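Local structure of insect group II chitinase (Ostrinia furnacalis, 5Y2C) at residues Leu125-Trp130 with Asp175-Val180; Gly81-Ser86 with Trp130-Glu135. The protein probably hydrolyses chitin as a glycoside hydrolase family 18 enzyme, its second catalytic domain being captured here with a bound chitooligosaccharide. One frame throughout, in Å; residues are numbered along the deposited sequence.

Contact 1: Leu125-Trp130 with Asp175-Val180; sequences LYPKCW and DYAYNV. With NAG (2-acetamido-2-deoxy-beta-D-glucopyranose), chain C; NAG (2-acetamido-2-deoxy-beta-D-glucopyranose), chain B.
The hydroxyl of Y126, whose ring edge touches Y178, has two sugar partners: it lies 2.7 Å from O6 of the chain C N-acetylglucosamine, a hydrogen bond in which either oxygen could donate, and makes a weak bond to O3 of another sugar. The chain C O6 sits in the plane of the Y126 ring, at its edge. Farther back along the rim, CD2 of Y126 is 3.6 Å from OH of Y178, a hydroxyl whose polar partner is S168 N. A cis peptide bond before Y126, with chi1 at -42°, lays its ring beneath CB of the engineered L125, which stands 3.6 Å above the ring centre.

Beyond Y126 the packing is apolar. P127 CB lies 3.9 Å from A177 CB, and P127 CD leans on CE1 of Y178 at 3.9 Å, the two side chains crossing at roughly a right angle. K128 bends at chi2 (82°), bringing CE to 3.6 Å from CD1 of Y176 while NZ goes to G137 O. C129 SG approaches the same ring obliquely, 4.6 Å from its centroid: a sulfur-aromatic contact by a disulfide sulfur.

Such loop-to-helix packing belongs to the rim of a TIM barrel, where the loop after strand 119-124, which starts at the engineered L125 in the last position of the family 18 DxxDxDxE signature, reaches the substrate cleft.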
ATOM      1  N   LEU A 125      -8.383  -0.240  -8.464  1.00 26.53           N
ATOM      2  CA  LEU A 125      -7.998  -1.643  -8.285  1.00 35.49           C
ATOM      3  C   LEU A 125      -9.087  -2.535  -8.877  1.00 28.15           C
ATOM      4  O   LEU A 125     -10.043  -2.898  -8.191  1.00 31.41           O
ATOM      5  CB  LEU A 125      -7.753  -1.996  -6.810  1.00 24.91           C
ATOM      6  CG  LEU A 125      -6.892  -1.119  -5.898  1.00 30.01           C
ATOM      7  CD1 LEU A 125      -6.426  -1.937  -4.707  1.00 21.48           C
ATOM      8  CD2 LEU A 125      -5.706  -0.523  -6.634  1.00 32.18           C
ATOM      9  N   TYR A 126      -8.933  -2.916 -10.149  1.00 30.12           N
ATOM     10  CA  TYR A 126      -7.828  -2.531 -11.041  1.00 27.25           C
ATOM     11  C   TYR A 126      -8.453  -2.365 -12.425  1.00 33.42           C
ATOM     12  O   TYR A 126      -9.564  -2.853 -12.644  1.00 41.34           O
ATOM     13  CB  TYR A 126      -6.712  -3.593 -11.069  1.00 20.64           C
ATOM     14  CG  TYR A 126      -6.360  -4.179  -9.721  1.00 29.80           C
ATOM     15  CD1 TYR A 126      -7.117  -5.208  -9.178  1.00 33.64           C
ATOM     16  CD2 TYR A 126      -5.265  -3.722  -8.992  1.00 31.08           C
ATOM     17  CE1 TYR A 126      -6.821  -5.758  -7.951  1.00 32.28           C
ATOM     18  CE2 TYR A 126      -4.945  -4.282  -7.747  1.00 33.71           C
ATOM     19  CZ  TYR A 126      -5.732  -5.307  -7.237  1.00 33.03           C
ATOM     20  OH  TYR A 126      -5.473  -5.890  -6.007  1.00 33.89           O
ATOM     21  N   PRO A 127      -7.769  -1.707 -13.365  1.00 36.05           N
ATOM     22  CA  PRO A 127      -8.290  -1.661 -14.740  1.00 33.15           C
ATOM     23  C   PRO A 127      -8.517  -3.066 -15.262  1.00 27.42           C
ATOM     24  O   PRO A 127      -7.687  -3.955 -15.056  1.00 33.87           O
ATOM     25  CB  PRO A 127      -7.190  -0.938 -15.522  1.00 31.37           C
ATOM     26  CG  PRO A 127      -6.453  -0.143 -14.500  1.00 26.35           C
ATOM     27  CD  PRO A 127      -6.515  -0.936 -13.227  1.00 36.26           C
ATOM     28  N   LYS A 128      -9.681  -3.276 -15.880  1.00 27.61           N
ATOM     29  CA  LYS A 128     -10.097  -4.558 -16.456  1.00 32.23           C
ATOM     30  C   LYS A 128     -10.404  -5.615 -15.390  1.00 44.54           C
ATOM     31  O   LYS A 128     -11.465  -6.248 -15.436  1.00 36.34           O
ATOM     32  CB  LYS A 128      -9.058  -5.068 -17.462  1.00 33.52           C
ATOM     33  CG  LYS A 128      -9.139  -6.553 -17.743  1.00 42.03           C
ATOM     34  CD  LYS A 128     -10.201  -6.866 -18.775  1.00 56.24           C
ATOM     35  CE  LYS A 128     -10.153  -8.324 -19.203  1.00 34.75           C
ATOM     36  NZ  LYS A 128     -11.475  -8.710 -19.751  1.00 47.11           N
ATOM     37  N   CYS A 129      -9.501  -5.829 -14.433  1.00 34.28           N
ATOM     38  CA  CYS A 129      -9.754  -6.772 -13.334  1.00 36.76           C
ATOM     39  C   CYS A 129     -10.384  -6.028 -12.151  1.00 31.17           C
ATOM     40  O   CYS A 129      -9.758  -5.780 -11.114  1.00 33.57           O
ATOM     41  CB  CYS A 129      -8.460  -7.468 -12.929  1.00 42.16           C
ATOM     42  SG  CYS A 129      -7.592  -8.266 -14.300  1.00 34.70           S
ATOM     43  N   TRP A 130     -11.658  -5.676 -12.319  1.00 30.78           N
ATOM     44  CA  TRP A 130     -12.361  -4.942 -11.268  1.00 36.41           C
ATOM     45  C   TRP A 130     -12.336  -5.761  -9.988  1.00 31.21           C
ATOM     46  O   TRP A 130     -12.778  -6.916  -9.985  1.00 36.71           O
ATOM     47  CB  TRP A 130     -13.805  -4.627 -11.662  1.00 34.89           C
ATOM     48  CG  TRP A 130     -13.962  -3.965 -12.968  1.00 35.29           C
ATOM     49  CD1 TRP A 130     -12.998  -3.320 -13.694  1.00 35.52           C
ATOM     50  CD2 TRP A 130     -15.165  -3.891 -13.743  1.00 33.70           C
ATOM     51  NE1 TRP A 130     -13.531  -2.841 -14.871  1.00 39.66           N
ATOM     52  CE2 TRP A 130     -14.860  -3.182 -14.925  1.00 36.14           C
ATOM     53  CE3 TRP A 130     -16.475  -4.351 -13.548  1.00 37.43           C
ATOM     54  CZ2 TRP A 130     -15.813  -2.926 -15.907  1.00 35.36           C
ATOM     55  CZ3 TRP A 130     -17.427  -4.092 -14.529  1.00 40.52           C
ATOM     56  CH2 TRP A 130     -17.087  -3.387 -15.691  1.00 39.82           C
ATOM     57  N   ASP A 175      -0.832  -8.098 -16.750  1.00 31.20           N
ATOM     58  CA  ASP A 175      -1.040  -8.372 -18.170  1.00 30.92           C
ATOM     59  C   ASP A 175      -2.374  -7.817 -18.662  1.00 27.77           C
ATOM     60  O   ASP A 175      -2.443  -7.233 -19.747  1.00 33.28           O
ATOM     61  CB  ASP A 175      -0.976  -9.878 -18.432  1.00 24.84           C
ATOM     62  CG  ASP A 175       0.387 -10.459 -18.150  1.00 31.64           C
ATOM     63  OD1 ASP A 175       1.382  -9.708 -18.275  1.00 39.08           O
ATOM     64  OD2 ASP A 175       0.478 -11.678 -17.851  1.00 40.22           O
ATOM     65  N   TYR A 176      -3.433  -7.948 -17.862  1.00 28.33           N
ATOM     66  CA  TYR A 176      -4.743  -7.446 -18.276  1.00 33.92           C
ATOM     67  C   TYR A 176      -4.861  -5.928 -18.135  1.00 28.96           C
ATOM     68  O   TYR A 176      -5.559  -5.293 -18.930  1.00 33.14           O
ATOM     69  CB  TYR A 176      -5.851  -8.085 -17.441  1.00 31.44           C
ATOM     70  CG  TYR A 176      -6.303  -9.482 -17.791  1.00 33.25           C
ATOM     71  CD1 TYR A 176      -6.867  -9.789 -19.030  1.00 35.68           C
ATOM     72  CD2 TYR A 176      -6.187 -10.492 -16.866  1.00 25.15           C
ATOM     73  CE1 TYR A 176      -7.295 -11.078 -19.310  1.00 24.86           C
ATOM     74  CE2 TYR A 176      -6.602 -11.759 -17.130  1.00 37.68           C
ATOM     75  CZ  TYR A 176      -7.148 -12.059 -18.341  1.00 29.35           C
ATOM     76  OH  TYR A 176      -7.543 -13.359 -18.537  1.00 37.67           O
ATOM     77  N   ALA A 177      -4.214  -5.322 -17.139  1.00 31.21           N
ATOM     78  CA  ALA A 177      -4.553  -3.958 -16.741  1.00 33.23           C
ATOM     79  C   ALA A 177      -3.643  -2.887 -17.321  1.00 37.08           C
ATOM     80  O   ALA A 177      -4.133  -1.804 -17.671  1.00 34.68           O
ATOM     81  CB  ALA A 177      -4.528  -3.822 -15.211  1.00 25.66           C
ATOM     82  N   TYR A 178      -2.334  -3.147 -17.423  1.00 32.00           N
ATOM     83  CA  TYR A 178      -1.333  -2.078 -17.474  1.00 33.13           C
ATOM     84  C   TYR A 178      -0.550  -2.074 -18.781  1.00 30.81           C
ATOM     85  O   TYR A 178       0.095  -3.064 -19.131  1.00 30.91           O
ATOM     86  CB  TYR A 178      -0.374  -2.199 -16.281  1.00 35.34           C
ATOM     87  CG  TYR A 178      -1.079  -2.158 -14.938  1.00 24.04           C
ATOM     88  CD1 TYR A 178      -1.946  -1.115 -14.616  1.00 21.73           C
ATOM     89  CD2 TYR A 178      -0.882  -3.156 -14.007  1.00 28.54           C
ATOM     90  CE1 TYR A 178      -2.581  -1.068 -13.387  1.00 25.83           C
ATOM     91  CE2 TYR A 178      -1.516  -3.130 -12.770  1.00 30.95           C
ATOM     92  CZ  TYR A 178      -2.365  -2.088 -12.465  1.00 31.41           C
ATOM     93  OH  TYR A 178      -2.988  -2.080 -11.238  1.00 27.57           O
ATOM     94  N   ASN A 179      -0.631  -0.960 -19.501  1.00 38.53           N
ATOM     95  CA  ASN A 179       0.319  -0.595 -20.549  1.00 34.68           C
ATOM     96  C   ASN A 179       1.586  -0.124 -19.840  1.00 42.64           C
ATOM     97  O   ASN A 179       1.773   1.071 -19.571  1.00 29.65           O
ATOM     98  CB  ASN A 179      -0.278   0.483 -21.453  1.00 26.23           C
ATOM     99  CG  ASN A 179       0.617   0.836 -22.650  1.00 40.81           C
ATOM    100  OD1 ASN A 179       1.841   0.711 -22.593  1.00 39.73           O
ATOM    101  ND2 ASN A 179      -0.007   1.294 -23.737  1.00 28.93           N
ATOM    102  N   VAL A 180       2.475  -1.075 -19.533  1.00 32.08           N
ATOM    103  CA  VAL A 180       3.610  -0.766 -18.661  1.00 27.16           C
ATOM    104  C   VAL A 180       4.481   0.347 -19.236  1.00 39.23           C
ATOM    105  O   VAL A 180       4.755   1.318 -18.512  1.00 36.37           O
ATOM    106  CB  VAL A 180       4.401  -2.046 -18.341  1.00 36.68           C
ATOM    107  CG1 VAL A 180       5.716  -1.690 -17.628  1.00 32.49           C
ATOM    108  CG2 VAL A 180       3.552  -2.993 -17.486  1.00 33.49           C
TER
HETATM  109  C1  NAG C   3      -6.488  -6.863  -2.228  1.00 29.83           C
HETATM  110  C2  NAG C   3      -6.925  -6.241  -0.932  1.00 29.01           C
HETATM  111  C3  NAG C   3      -6.742  -4.743  -1.009  1.00 39.71           C
HETATM  112  C4  NAG C   3      -5.383  -4.322  -1.495  1.00 27.56           C
HETATM  113  C5  NAG C   3      -5.116  -5.050  -2.779  1.00 29.23           C
HETATM  114  C6  NAG C   3      -3.692  -4.878  -3.207  1.00 33.86           C
HETATM  115  C7  NAG C   3      -8.691  -7.452   0.237  1.00 56.87           C
HETATM  116  C8  NAG C   3     -10.113  -7.770   0.215  1.00 15.63           C
HETATM  117  N2  NAG C   3      -8.273  -6.565  -0.614  1.00 27.00           N
HETATM  118  O3  NAG C   3      -6.958  -4.229   0.256  1.00 32.90           O
HETATM  119  O4  NAG C   3      -5.513  -2.941  -1.683  1.00 32.10           O
HETATM  120  O5  NAG C   3      -5.248  -6.388  -2.530  1.00 27.29           O
HETATM  121  O6  NAG C   3      -3.520  -4.686  -4.565  1.00 32.98           O
HETATM  122  O7  NAG C   3      -8.021  -7.980   1.020  1.00 33.64           O
HETATM  123  C1  NAG B   4      -4.500  -2.037  -1.306  1.00 30.49           C
HETATM  124  C2  NAG B   4      -5.113  -0.658  -1.208  1.00 18.80           C
HETATM  125  C3  NAG B   4      -5.869  -0.419   0.094  1.00 35.26           C
HETATM  126  C4  NAG B   4      -5.844  -1.542   1.117  1.00 31.45           C
HETATM  127  C5  NAG B   4      -4.401  -1.999   1.179  1.00 31.30           C
HETATM  128  C6  NAG B   4      -4.142  -3.165   2.082  1.00 24.91           C
HETATM  129  C7  NAG B   4      -4.134   1.200  -2.370  1.00 25.09           C
HETATM  130  C8  NAG B   4      -2.997   2.131  -2.371  1.00 19.97           C
HETATM  131  N2  NAG B   4      -4.151   0.385  -1.377  1.00 28.80           N
HETATM  132  O3  NAG B   4      -7.177  -0.084  -0.241  1.00 26.82           O
HETATM  133  O4  NAG B   4      -6.274  -1.105   2.344  1.00 33.43           O
HETATM  134  O5  NAG B   4      -3.885  -2.323  -0.100  1.00 34.61           O
HETATM  135  O6  NAG B   4      -5.014  -4.204   1.824  1.00 34.63           O
HETATM  136  O7  NAG B   4      -4.950   1.230  -3.200  1.00 29.06           O

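Contact 2: Gly81-Ser86 with Trp130-Glu135; sequences GGWDDS and WQVECE. With NAG (2-acetamido-2-deoxy-beta-D-glucopyranose), chain C; NAG (2-acetamido-2-deoxy-beta-D-glucopyranose), chain D; NAG (2-acetamido-2-deoxy-beta-D-glucopyranose), chain B; NAG (2-acetamido-2-deoxy-beta-D-glucopyranose), chain E.
S86 and Q131 bring the two backbones nearest, their CA atoms 6.1 Å apart, where two tight turns face each other. Leaving strand 75-82, residues 83-85 take helical angles without the regular bonds, and S86 N closes the bend onto W83 O. Across from it, W130 to E133 form a type I' turn closed by E133 N to W130 O at 2.8 Å, with Q131 and V132 both at positive phi.

W83 O is gripped from opposite faces of its carbonyl plane, by S86 N and by NE2 of Q131. The latter bond measures 2.9 Å between Q131 NE2 and W83 O, is bent to 157° at the hydrogen, and arrives from above the carbonyl plane. A water lies 2.8 Å from Q131 NE2 as an acceptor and donates weakly to D84 OD1, bridging the two segments.

The W83 indole is sandwiched. With CG anti to the backbone N (chi1 175°), it presents one face to the chain C sugar, whose N2 stands 3.4 Å above the ring plane. Its opposite face receives Q131 CG in a CH-pi contact 4.0 Å from the six-membered ring centroid. A tryptophan stacked on a sugar beside the glycine pair at a barrel strand's end is a familiar feature of the family 18 substrate cleft; the chain C sugar lies on the reducing side of its linkage to the chain B sugar, consistent with a +1 subsite.

The backbone grips sugar too: W83 N reaches O3 of the chain B sugar, and D84 N lies 2.8 Å from O6 of the chain D sugar in a nearly straight bond (173°). V132 CG1, 4.1 Å from W83 CH2, extends this wall to the chain E sugar, which it meets near O5.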
ATOM      1  N   GLY A  81      -9.534   6.324  -5.000  1.00 28.26           N
ATOM      2  CA  GLY A  81      -9.960   4.959  -5.183  1.00 26.63           C
ATOM      3  C   GLY A  81      -9.750   4.093  -3.960  1.00 34.01           C
ATOM      4  O   GLY A  81     -10.430   4.256  -2.943  1.00 30.92           O
ATOM      5  N   GLY A  82      -8.793   3.179  -4.046  1.00 21.34           N
ATOM      6  CA  GLY A  82      -8.607   2.162  -3.034  1.00 34.12           C
ATOM      7  C   GLY A  82      -9.421   0.921  -3.343  1.00 26.89           C
ATOM      8  O   GLY A  82     -10.206   0.872  -4.290  1.00 27.95           O
ATOM      9  N   TRP A  83      -9.221  -0.113  -2.523  1.00 34.11           N
ATOM     10  CA  TRP A  83      -9.899  -1.380  -2.776  1.00 27.95           C
ATOM     11  C   TRP A  83     -11.414  -1.215  -2.745  1.00 32.35           C
ATOM     12  O   TRP A  83     -12.122  -1.648  -3.669  1.00 28.90           O
ATOM     13  CB  TRP A  83      -9.472  -2.426  -1.755  1.00 17.12           C
ATOM     14  CG  TRP A  83     -10.242  -3.716  -1.926  1.00 36.49           C
ATOM     15  CD1 TRP A  83     -11.298  -4.140  -1.175  1.00 20.84           C
ATOM     16  CD2 TRP A  83     -10.042  -4.714  -2.940  1.00 24.76           C
ATOM     17  NE1 TRP A  83     -11.754  -5.348  -1.643  1.00 32.52           N
ATOM     18  CE2 TRP A  83     -11.002  -5.726  -2.721  1.00 37.65           C
ATOM     19  CE3 TRP A  83      -9.138  -4.863  -3.996  1.00 28.28           C
ATOM     20  CZ2 TRP A  83     -11.088  -6.870  -3.523  1.00 28.28           C
ATOM     21  CZ3 TRP A  83      -9.225  -6.002  -4.796  1.00 22.98           C
ATOM     22  CH2 TRP A  83     -10.190  -6.991  -4.552  1.00 26.40           C
ATOM     23  N   ASP A  84     -11.930  -0.606  -1.677  1.00 32.66           N
ATOM     24  CA  ASP A  84     -13.373  -0.562  -1.473  1.00 28.91           C
ATOM     25  C   ASP A  84     -14.072   0.297  -2.529  1.00 27.29           C
ATOM     26  O   ASP A  84     -15.162  -0.053  -2.994  1.00 39.98           O
ATOM     27  CB  ASP A  84     -13.683  -0.084  -0.051  1.00 25.32           C
ATOM     28  CG  ASP A  84     -15.117   0.348   0.107  1.00 30.97           C
ATOM     29  OD1 ASP A  84     -16.002  -0.508  -0.088  1.00 42.00           O
ATOM     30  OD2 ASP A  84     -15.363   1.546   0.396  1.00 50.98           O
ATOM     31  N   ASP A  85     -13.479   1.429  -2.912  1.00 34.18           N
ATOM     32  CA  ASP A  85     -14.099   2.267  -3.939  1.00 20.51           C
ATOM     33  C   ASP A  85     -13.959   1.689  -5.343  1.00 29.93           C
ATOM     34  O   ASP A  85     -14.637   2.160  -6.261  1.00 27.52           O
ATOM     35  CB  ASP A  85     -13.520   3.687  -3.924  1.00 22.03           C
ATOM     36  CG  ASP A  85     -14.419   4.692  -4.654  1.00 27.58           C
ATOM     37  OD1 ASP A  85     -15.592   4.827  -4.256  1.00 28.06           O
ATOM     38  OD2 ASP A  85     -13.967   5.326  -5.634  1.00 26.85           O
ATOM     39  N   SER A  86     -13.108   0.683  -5.532  1.00 27.70           N
ATOM     40  CA  SER A  86     -12.935   0.076  -6.842  1.00 32.85           C
ATOM     41  C   SER A  86     -14.017  -0.965  -7.177  1.00 34.77           C
ATOM     42  O   SER A  86     -13.880  -1.680  -8.172  1.00 34.46           O
ATOM     43  CB  SER A  86     -11.550  -0.557  -6.933  1.00 27.38           C
ATOM     44  OG  SER A  86     -10.557   0.445  -6.911  1.00 37.99           O
ATOM     45  N   TRP A 130     -11.658  -5.676 -12.319  1.00 30.78           N
ATOM     46  CA  TRP A 130     -12.361  -4.942 -11.268  1.00 36.41           C
ATOM     47  C   TRP A 130     -12.336  -5.761  -9.988  1.00 31.21           C
ATOM     48  O   TRP A 130     -12.778  -6.916  -9.985  1.00 36.71           O
ATOM     49  CB  TRP A 130     -13.805  -4.627 -11.662  1.00 34.89           C
ATOM     50  CG  TRP A 130     -13.962  -3.965 -12.968  1.00 35.29           C
ATOM     51  CD1 TRP A 130     -12.998  -3.320 -13.694  1.00 35.52           C
ATOM     52  CD2 TRP A 130     -15.165  -3.891 -13.743  1.00 33.70           C
ATOM     53  NE1 TRP A 130     -13.531  -2.841 -14.871  1.00 39.66           N
ATOM     54  CE2 TRP A 130     -14.860  -3.182 -14.925  1.00 36.14           C
ATOM     55  CE3 TRP A 130     -16.475  -4.351 -13.548  1.00 37.43           C
ATOM     56  CZ2 TRP A 130     -15.813  -2.926 -15.907  1.00 35.36           C
ATOM     57  CZ3 TRP A 130     -17.427  -4.092 -14.529  1.00 40.52           C
ATOM     58  CH2 TRP A 130     -17.087  -3.387 -15.691  1.00 39.82           C
ATOM     59  N   GLN A 131     -11.741  -5.186  -8.941  1.00 30.38           N
ATOM     60  CA  GLN A 131     -11.527  -5.852  -7.659  1.00 31.07           C
ATOM     61  C   GLN A 131     -11.033  -7.286  -7.838  1.00 28.95           C
ATOM     62  O   GLN A 131     -11.591  -8.241  -7.295  1.00 39.52           O
ATOM     63  CB  GLN A 131     -12.783  -5.789  -6.780  1.00 36.42           C
ATOM     64  CG  GLN A 131     -12.987  -4.435  -6.089  1.00 27.64           C
ATOM     65  CD  GLN A 131     -14.215  -4.434  -5.202  1.00 36.94           C
ATOM     66  OE1 GLN A 131     -15.213  -5.068  -5.531  1.00 41.14           O
ATOM     67  NE2 GLN A 131     -14.146  -3.737  -4.067  1.00 23.24           N
ATOM     68  N   VAL A 132      -9.965  -7.413  -8.632  1.00 32.78           N
ATOM     69  CA  VAL A 132      -9.206  -8.632  -8.933  1.00 40.31           C
ATOM     70  C   VAL A 132      -9.979  -9.607  -9.830  1.00 31.48           C
ATOM     71  O   VAL A 132      -9.461 -10.675 -10.176  1.00 35.76           O
ATOM     72  CB  VAL A 132      -8.683  -9.325  -7.642  1.00 44.91           C
ATOM     73  CG1 VAL A 132      -9.695 -10.274  -7.020  1.00 35.13           C
ATOM     74  CG2 VAL A 132      -7.357 -10.059  -7.927  1.00 27.78           C
ATOM     75  N   GLU A 133     -11.185  -9.240 -10.268  1.00 35.80           N
ATOM     76  CA  GLU A 133     -11.995 -10.129 -11.106  1.00 26.57           C
ATOM     77  C   GLU A 133     -11.759  -9.781 -12.574  1.00 43.61           C
ATOM     78  O   GLU A 133     -12.377  -8.860 -13.113  1.00 35.66           O
ATOM     79  CB  GLU A 133     -13.461 -10.037 -10.716  1.00 23.37           C
ATOM     80  CG  GLU A 133     -13.738 -10.805  -9.447  1.00 40.47           C
ATOM     81  CD  GLU A 133     -15.174 -10.696  -8.989  1.00 51.96           C
ATOM     82  OE1 GLU A 133     -15.547 -11.405  -8.032  1.00 72.31           O
ATOM     83  OE2 GLU A 133     -15.931  -9.901  -9.584  1.00 66.71           O
ATOM     84  N   CYS A 134     -10.865 -10.528 -13.235  1.00 31.68           N
ATOM     85  CA  CYS A 134     -10.402 -10.138 -14.566  1.00 37.87           C
ATOM     86  C   CYS A 134     -11.420 -10.417 -15.661  1.00 34.22           C
ATOM     87  O   CYS A 134     -11.239  -9.932 -16.780  1.00 36.90           O
ATOM     88  CB  CYS A 134      -9.071 -10.830 -14.898  1.00 25.31           C
ATOM     89  SG  CYS A 134      -7.664 -10.271 -13.891  1.00 39.28           S
ATOM     90  N   GLU A 135     -12.477 -11.185 -15.367  1.00 38.90           N
ATOM     91  CA  GLU A 135     -13.564 -11.452 -16.305  1.00 38.16           C
ATOM     92  C   GLU A 135     -14.586 -10.321 -16.369  1.00 40.17           C
ATOM     93  O   GLU A 135     -15.473 -10.358 -17.225  1.00 50.24           O
ATOM     94  CB  GLU A 135     -14.275 -12.763 -15.943  1.00 34.66           C
ATOM     95  CG  GLU A 135     -15.094 -12.702 -14.651  1.00 52.99           C
ATOM     96  CD  GLU A 135     -14.282 -12.987 -13.386  1.00 75.56           C
ATOM     97  OE1 GLU A 135     -14.917 -13.124 -12.306  1.00 57.78           O
ATOM     98  OE2 GLU A 135     -13.026 -13.076 -13.469  1.00 46.43           O
TER
HETATM   99  C1  NAG C   3      -6.488  -6.863  -2.228  1.00 29.83           C
HETATM  100  C2  NAG C   3      -6.925  -6.241  -0.932  1.00 29.01           C
HETATM  101  C3  NAG C   3      -6.742  -4.743  -1.009  1.00 39.71           C
HETATM  102  C4  NAG C   3      -5.383  -4.322  -1.495  1.00 27.56           C
HETATM  103  C5  NAG C   3      -5.116  -5.050  -2.779  1.00 29.23           C
HETATM  104  C6  NAG C   3      -3.692  -4.878  -3.207  1.00 33.86           C
HETATM  105  C7  NAG C   3      -8.691  -7.452   0.237  1.00 56.87           C
HETATM  106  C8  NAG C   3     -10.113  -7.770   0.215  1.00 15.63           C
HETATM  107  N2  NAG C   3      -8.273  -6.565  -0.614  1.00 27.00           N
HETATM  108  O3  NAG C   3      -6.958  -4.229   0.256  1.00 32.90           O
HETATM  109  O4  NAG C   3      -5.513  -2.941  -1.683  1.00 32.10           O
HETATM  110  O5  NAG C   3      -5.248  -6.388  -2.530  1.00 27.29           O
HETATM  111  O6  NAG C   3      -3.520  -4.686  -4.565  1.00 32.98           O
HETATM  112  O7  NAG C   3      -8.021  -7.980   1.020  1.00 33.64           O
HETATM  113  C1  NAG D   5      -7.555  -1.502   2.630  1.00 27.85           C
HETATM  114  C2  NAG D   5      -7.721  -1.646   4.105  1.00 27.72           C
HETATM  115  C3  NAG D   5      -9.189  -1.849   4.433  1.00 35.99           C
HETATM  116  C4  NAG D   5     -10.007  -0.713   3.854  1.00 28.25           C
HETATM  117  C5  NAG D   5      -9.696  -0.558   2.382  1.00 24.87           C
HETATM  118  C6  NAG D   5     -10.364   0.643   1.767  1.00 25.87           C
HETATM  119  C7  NAG D   5      -5.907  -2.457   5.377  1.00 30.49           C
HETATM  120  C8  NAG D   5      -5.153  -3.659   5.763  1.00 24.81           C
HETATM  121  N2  NAG D   5      -6.950  -2.677   4.677  1.00 18.55           N
HETATM  122  O3  NAG D   5      -9.297  -1.885   5.796  1.00 29.99           O
HETATM  123  O4  NAG D   5     -11.374  -0.899   4.014  1.00 35.77           O
HETATM  124  O5  NAG D   5      -8.313  -0.392   2.338  1.00 29.78           O
HETATM  125  O6  NAG D   5     -10.365   0.594   0.363  1.00 30.44           O
HETATM  126  O7  NAG D   5      -5.564  -1.388   5.696  1.00 26.97           O
HETATM  127  C1  NAG B   4      -4.500  -2.037  -1.306  1.00 30.49           C
HETATM  128  C2  NAG B   4      -5.113  -0.658  -1.208  1.00 18.80           C
HETATM  129  C3  NAG B   4      -5.869  -0.419   0.094  1.00 35.26           C
HETATM  130  C4  NAG B   4      -5.844  -1.542   1.117  1.00 31.45           C
HETATM  131  C5  NAG B   4      -4.401  -1.999   1.179  1.00 31.30           C
HETATM  132  C6  NAG B   4      -4.142  -3.165   2.082  1.00 24.91           C
HETATM  133  C7  NAG B   4      -4.134   1.200  -2.370  1.00 25.09           C
HETATM  134  C8  NAG B   4      -2.997   2.131  -2.371  1.00 19.97           C
HETATM  135  N2  NAG B   4      -4.151   0.385  -1.377  1.00 28.80           N
HETATM  136  O3  NAG B   4      -7.177  -0.084  -0.241  1.00 26.82           O
HETATM  137  O4  NAG B   4      -6.274  -1.105   2.344  1.00 33.43           O
HETATM  138  O5  NAG B   4      -3.885  -2.323  -0.100  1.00 34.61           O
HETATM  139  O6  NAG B   4      -5.014  -4.204   1.824  1.00 34.63           O
HETATM  140  O7  NAG B   4      -4.950   1.230  -3.200  1.00 29.06           O
HETATM  141  C1  NAG E   2      -6.089 -11.640  -4.303  1.00 28.36           C
HETATM  142  C2  NAG E   2      -5.034 -10.640  -4.666  1.00 33.47           C
HETATM  143  C3  NAG E   2      -4.963  -9.525  -3.641  1.00 28.75           C
HETATM  144  C4  NAG E   2      -6.308  -8.988  -3.227  1.00 20.05           C
HETATM  145  C5  NAG E   2      -7.214 -10.133  -2.912  1.00 28.60           C
HETATM  146  C6  NAG E   2      -8.607  -9.650  -2.743  1.00 30.41           C
HETATM  147  C7  NAG E   2      -3.040 -11.210  -5.842  1.00 34.52           C
HETATM  148  C8  NAG E   2      -1.664 -11.666  -5.642  1.00 38.57           C
HETATM  149  N2  NAG E   2      -3.790 -11.294  -4.789  1.00 30.07           N
HETATM  150  O3  NAG E   2      -4.221  -8.513  -4.214  1.00 32.71           O
HETATM  151  O4  NAG E   2      -6.209  -8.216  -2.069  1.00 33.51           O
HETATM  152  O5  NAG E   2      -7.242 -10.933  -4.039  1.00 39.95           O
HETATM  153  O6  NAG E   2      -9.417 -10.755  -2.542  1.00 38.37           O
HETATM  154  O7  NAG E   2      -3.381 -10.786  -6.868  1.00 34.26           O
HETATM  155  O   HOH W   1     -16.087  -3.279  -2.141  1.00 27.92           O

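How the contacts relate
The centres of contacts 1 and 2 lie 10 Å apart, on the same side of the chain's centre. Their segments alternate along the sequence: 81-86, 125-130, 130-135, then 175-180, with W130 shared. The loop between strand 119-124 and helix 141-157 thus serves both, packing in contact 1 against the end of helix 171-177 and in contact 2 against the turn after strand 75-82, the parallel neighbour of strand 119-124. The C129-C134 disulfide closes this loop on itself, and a probable hydrogen bond from L125 N to S86 OG joins the contacts. Both line the cleft at the chain B and chain C sugars, contact 1 through L125 and Y126, contact 2 through G82 and W83.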